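Local atomic coordinates of E2A dna-binding protein (Human adenovirus 5, PDB entry 2WB0), a protein that binds single-stranded DNA and, by forming multimers, unwinds the viral template without ATP during strand-displacement replication, also raising the rate of initiation. Residues Leu42-Cys46 / Met71-Gln76; Val194-Ile199 / His269-Ile273. All coordinates share one frame; numbering follows the deposited sequence.

Interaction 1 (Leu42-Cys46 / Met71-Gln76); sequences LAAVC and MGRFLQ
Helix segments Leu42-Cys46 and Met71-Gln76 cross at 110° with their axes 8.0 Å apart, and they come closest where Ala43 meets Gly72, CA to CA at 4.1 Å. Gly72 has no side chain at this point, and its CA lies 4.0 Å from Ala43 N, so backbone packs almost directly on backbone. The larger side chains then close in around this small-residue crossing. Leu75 reaches across. Its CG is anti to the backbone N (chi1 -154°), which carries CD1 across to the other helix, where it sits among Leu42 CB, Val45 CG1 and the sulfur of Cys46. The same methyl also lies 3.6 Å from Leu42 O, a carbonyl already taken by the helical bond from Cys46 N. Cys46 SG, turned beside its own backbone N (chi1 -69°), lies 3.7 Å from Met71 CB, and the bent end of Met71 brings CE to 4.0 Å from Cys46 CB. Leu42 CD1 touches Gln76 CB at 3.7 Å, the two side chains crossing at about a right angle. Helix 300-315 adds to the surroundings, with Val310 on Met71 and Trp314 on Leu75, while Tyr22 and Val24 pack against Val45. The pair belongs to the all-alpha part of the protein and lies away from the zinc sites. No hydrogen bond crosses between the segments, so the contact is held by the fit of methyl, methylene and sulfur groups around a close backbone crossing.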
loop_
_atom_site.group_PDB
_atom_site.type_symbol
_atom_site.label_atom_id
_atom_site.label_comp_id
_atom_site.label_asym_id
_atom_site.label_seq_id
_atom_site.Cartn_x
_atom_site.Cartn_y
_atom_site.Cartn_z
ATOM N N LEU A 42 10.503 -16.524 3.168
ATOM C CA LEU A 42 10.570 -15.549 4.211
ATOM C C LEU A 42 9.140 -15.248 4.721
ATOM O O LEU A 42 8.922 -15.036 5.933
ATOM C CB LEU A 42 11.272 -14.289 3.707
ATOM C CG LEU A 42 12.663 -14.574 3.147
ATOM C CD1 LEU A 42 13.337 -13.300 2.664
ATOM C CD2 LEU A 42 13.496 -15.203 4.305
ATOM N N ALA A 43 8.178 -15.264 3.820
ATOM C CA ALA A 43 6.779 -15.139 4.233
ATOM C C ALA A 43 6.374 -16.356 5.121
ATOM O O ALA A 43 5.604 -16.207 6.078
ATOM C CB ALA A 43 5.890 -15.067 2.997
ATOM N N ALA A 44 6.910 -17.538 4.802
ATOM C CA ALA A 44 6.639 -18.758 5.603
ATOM C C ALA A 44 7.249 -18.653 7.014
ATOM O O ALA A 44 6.631 -19.066 8.006
ATOM C CB ALA A 44 7.098 -19.994 4.867
ATOM N N VAL A 45 8.418 -18.027 7.128
ATOM C CA VAL A 45 8.927 -17.666 8.443
ATOM C C VAL A 45 7.916 -16.784 9.228
ATOM O O VAL A 45 7.520 -17.066 10.414
ATOM C CB VAL A 45 10.291 -16.950 8.326
ATOM C CG1 VAL A 45 10.723 -16.388 9.651
ATOM C CG2 VAL A 45 11.368 -17.948 7.760
ATOM N N CYS A 46 7.452 -15.734 8.550
ATOM C CA CYS A 46 6.611 -14.786 9.231
ATOM C C CYS A 46 5.277 -15.456 9.639
ATOM O O CYS A 46 4.781 -15.224 10.738
ATOM C CB CYS A 46 6.380 -13.609 8.279
ATOM S SG CYS A 46 7.882 -12.621 8.013
ATOM N N MET A 71 4.879 -8.746 5.299
ATOM C CA MET A 71 5.880 -9.058 6.300
ATOM C C MET A 71 7.127 -9.704 5.629
ATOM O O MET A 71 8.273 -9.400 5.995
ATOM C CB MET A 71 5.297 -10.082 7.278
ATOM C CG MET A 71 4.383 -9.437 8.330
ATOM S SD MET A 71 3.883 -10.610 9.619
ATOM C CE MET A 71 5.292 -10.533 10.619
ATOM N N GLY A 72 6.864 -10.600 4.686
ATOM C CA GLY A 72 7.947 -11.244 3.918
ATOM C C GLY A 72 8.874 -10.244 3.249
ATOM O O GLY A 72 10.114 -10.365 3.309
ATOM N N ARG A 73 8.308 -9.246 2.605
ATOM C CA ARG A 73 9.133 -8.234 2.000
ATOM C C ARG A 73 9.935 -7.432 3.025
ATOM O O ARG A 73 11.085 -7.013 2.762
ATOM C CB ARG A 73 8.237 -7.271 1.208
ATOM C CG ARG A 73 7.458 -7.898 -0.010
ATOM C CD ARG A 73 6.847 -6.714 -0.821
ATOM N NE ARG A 73 5.763 -7.049 -1.806
ATOM C CZ ARG A 73 4.989 -6.162 -2.462
ATOM N NH1 ARG A 73 5.022 -4.824 -2.187
ATOM N NH2 ARG A 73 4.104 -6.626 -3.380
ATOM N N PHE A 74 9.316 -7.134 4.167
ATOM C CA PHE A 74 10.044 -6.369 5.174
ATOM C C PHE A 74 11.154 -7.210 5.764
ATOM O O PHE A 74 12.217 -6.699 6.002
ATOM C CB PHE A 74 9.091 -5.882 6.256
ATOM C CG PHE A 74 8.190 -4.808 5.783
ATOM C CD1 PHE A 74 8.707 -3.703 5.092
ATOM C CD2 PHE A 74 6.782 -4.907 5.983
ATOM C CE1 PHE A 74 7.894 -2.669 4.641
ATOM C CE2 PHE A 74 5.970 -3.865 5.542
ATOM C CZ PHE A 74 6.485 -2.759 4.895
ATOM N N LEU A 75 10.903 -8.490 5.971
ATOM C CA LEU A 75 11.918 -9.388 6.500
ATOM C C LEU A 75 13.074 -9.480 5.497
ATOM O O LEU A 75 14.253 -9.337 5.833
ATOM C CB LEU A 75 11.315 -10.771 6.640
ATOM C CG LEU A 75 11.892 -11.749 7.697
ATOM C CD1 LEU A 75 11.689 -13.223 7.454
ATOM C CD2 LEU A 75 13.186 -11.380 8.543
ATOM N N GLN A 76 12.711 -9.687 4.251
ATOM C CA GLN A 76 13.680 -9.566 3.168
ATOM C C GLN A 76 14.512 -8.306 3.221
ATOM O O GLN A 76 15.735 -8.353 3.060
ATOM C CB GLN A 76 12.979 -9.689 1.797
ATOM C CG GLN A 76 14.072 -9.943 0.668
ATOM C CD GLN A 76 13.528 -9.853 -0.714
ATOM O OE1 GLN A 76 13.722 -10.753 -1.551
ATOM N NE2 GLN A 76 12.814 -8.809 -0.959
#

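Interaction 2 (Val194-Ile199 / His269-Ile273); sequences VAFKQI and HPALI
A water sits between helix segment Val194-Ile199 and strand segment His269-Ile273, joining two backbones that share no direct hydrogen bond. It donates to Ala195 O at 2.8 Å and accepts from Ile273 N; a further bond from Gln198 NE2 is weak. The motif is a helix packed across a beta-strand: the short axes lie at 79°, and strand 271-276 is the middle one of a three-stranded antiparallel sheet. The two segments come from the two zinc-binding family regions, so the contact joins one to the other. Ala195 lies at the crossing, its small CB against the backbone of Leu272 and Ile273, while its CA-H points at Ala271 O (CA to O 3.3 Å, angle at H 152°). On one flank Ile273 CD1 lies over one face of the Phe196 ring in a CH-pi contact, 3.7 Å from the centroid and 16° off the normal. Ile199 CG2 meets the same methyl, and Leu217 and Leu242 also pack here. On the other flank the strand is preceded by an inverse gamma turn centred on Pro270, with Ala271 N bonded to His269 O. Val194 CG1, anti to its own N, presses on this turn at the His269-Pro270 peptide. Gln198 runs alongside the carbonyls of His269 and Ala271, then bends at chi2 to lay its amide carbon against Leu272 CD1; its OE1 is bonded to Ser266. Lys197 sends its ammonium group off to a salt bridge with Glu106, yet its CB stays over a face of the His269 imidazole in a second CH-pi contact, 3.7 Å from the ring centroid.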
loop_
_atom_site.group_PDB
_atom_site.type_symbol
_atom_site.label_atom_id
_atom_site.label_comp_id
_atom_site.label_asym_id
_atom_site.label_seq_id
_atom_site.Cartn_x
_atom_site.Cartn_y
_atom_site.Cartn_z
ATOM N N VAL A 194 -11.039 11.710 6.334
ATOM C CA VAL A 194 -11.127 10.912 7.590
ATOM C C VAL A 194 -10.057 9.816 7.626
ATOM O O VAL A 194 -9.379 9.656 8.627
ATOM C CB VAL A 194 -12.516 10.306 7.745
ATOM C CG1 VAL A 194 -12.513 9.304 8.924
ATOM C CG2 VAL A 194 -13.534 11.392 8.039
ATOM N N ALA A 195 -9.879 9.060 6.526
ATOM C CA ALA A 195 -8.878 7.950 6.488
ATOM C C ALA A 195 -7.412 8.408 6.608
ATOM O O ALA A 195 -6.533 7.701 7.201
ATOM C CB ALA A 195 -9.063 7.150 5.162
ATOM N N PHE A 196 -7.103 9.553 6.016
ATOM C CA PHE A 196 -5.780 10.126 6.259
ATOM C C PHE A 196 -5.594 10.624 7.701
ATOM O O PHE A 196 -4.514 10.496 8.260
ATOM C CB PHE A 196 -5.426 11.226 5.248
ATOM C CG PHE A 196 -5.062 10.684 3.828
ATOM C CD1 PHE A 196 -3.762 10.336 3.499
ATOM C CD2 PHE A 196 -6.034 10.574 2.870
ATOM C CE1 PHE A 196 -3.423 9.890 2.237
ATOM C CE2 PHE A 196 -5.715 10.091 1.560
ATOM C CZ PHE A 196 -4.373 9.754 1.273
ATOM N N LYS A 197 -6.651 11.180 8.291
ATOM C CA LYS A 197 -6.540 11.591 9.703
ATOM C C LYS A 197 -6.318 10.373 10.582
ATOM O O LYS A 197 -5.617 10.447 11.608
ATOM C CB LYS A 197 -7.824 12.317 10.152
ATOM C CG LYS A 197 -7.815 13.809 9.687
ATOM C CD LYS A 197 -9.113 14.533 10.151
ATOM C CE LYS A 197 -8.976 16.060 10.109
ATOM N NZ LYS A 197 -10.326 16.693 10.002
ATOM N N GLN A 198 -6.978 9.272 10.204
ATOM C CA GLN A 198 -6.905 8.004 10.945
ATOM C C GLN A 198 -5.477 7.486 10.935
ATOM O O GLN A 198 -4.977 7.108 11.990
ATOM C CB GLN A 198 -7.859 6.946 10.336
ATOM C CG GLN A 198 -8.044 5.623 11.195
ATOM C CD GLN A 198 -6.849 4.703 11.207
ATOM O OE1 GLN A 198 -6.653 3.919 12.182
ATOM N NE2 GLN A 198 -6.075 4.697 10.088
ATOM N N ILE A 199 -4.806 7.485 9.773
ATOM C CA ILE A 199 -3.455 6.888 9.758
ATOM C C ILE A 199 -2.474 7.781 10.539
ATOM O O ILE A 199 -1.620 7.280 11.292
ATOM C CB ILE A 199 -2.948 6.544 8.299
ATOM C CG1 ILE A 199 -1.655 5.705 8.411
ATOM C CG2 ILE A 199 -2.716 7.796 7.456
ATOM C CD1 ILE A 199 -1.889 4.334 9.169
ATOM N N HIS A 269 -11.618 8.726 13.913
ATOM C CA HIS A 269 -11.624 8.876 12.476
ATOM C C HIS A 269 -11.994 7.545 11.814
ATOM O O HIS A 269 -11.139 6.832 11.327
ATOM C CB HIS A 269 -10.216 9.333 12.038
ATOM C CG HIS A 269 -9.716 10.489 12.832
ATOM N ND1 HIS A 269 -10.243 11.771 12.699
ATOM C CD2 HIS A 269 -8.764 10.559 13.784
ATOM C CE1 HIS A 269 -9.577 12.584 13.502
ATOM N NE2 HIS A 269 -8.692 11.876 14.179
ATOM N N PRO A 270 -13.294 7.240 11.745
ATOM C CA PRO A 270 -13.734 5.867 11.397
ATOM C C PRO A 270 -13.704 5.591 9.908
ATOM O O PRO A 270 -14.725 5.235 9.344
ATOM C CB PRO A 270 -15.170 5.845 11.923
ATOM C CG PRO A 270 -15.627 7.282 11.726
ATOM C CD PRO A 270 -14.436 8.109 12.101
ATOM N N ALA A 271 -12.515 5.643 9.288
ATOM C CA ALA A 271 -12.344 5.204 7.877
ATOM C C ALA A 271 -10.872 4.828 7.737
ATOM O O ALA A 271 -10.010 5.444 8.387
ATOM C CB ALA A 271 -12.696 6.327 6.834
ATOM N N LEU A 272 -10.599 3.761 6.984
ATOM C CA LEU A 272 -9.236 3.319 6.739
ATOM C C LEU A 272 -8.846 3.554 5.277
ATOM O O LEU A 272 -9.652 3.374 4.379
ATOM C CB LEU A 272 -9.135 1.806 6.980
ATOM C CG LEU A 272 -8.772 1.354 8.397
ATOM C CD1 LEU A 272 -8.843 2.344 9.571
ATOM C CD2 LEU A 272 -8.807 -0.110 8.711
ATOM N N ILE A 273 -7.575 3.890 5.065
ATOM C CA ILE A 273 -7.010 3.875 3.704
ATOM C C ILE A 273 -6.783 2.379 3.414
ATOM O O ILE A 273 -6.171 1.661 4.213
ATOM C CB ILE A 273 -5.609 4.574 3.698
ATOM C CG1 ILE A 273 -5.778 6.080 3.935
ATOM C CG2 ILE A 273 -4.770 4.147 2.386
ATOM C CD1 ILE A 273 -4.446 6.893 4.094
HETATM O O HOH W 1 -6.149 4.963 7.476
#

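Both contacts are buried, but they join different elements: interaction 1 pairs two helices of the all-alpha region, whereas interaction 2 lays a helix across a strand between the zinc-binding family regions. Their centres are 27 Å apart and they do not touch. Each uses small residues at the point of closest approach, with larger side chains flanking it. The chemistry then diverges: interaction 1 relies on aliphatic and sulfur packing, while interaction 2 adds a bridging water and two CH-pi contacts, with partly exposed residues towards the turn. Helix 300-315 reaches both neighbourhoods, Ala300 and Pro301 beside interaction 2, Val310 and Trp314 beside interaction 1.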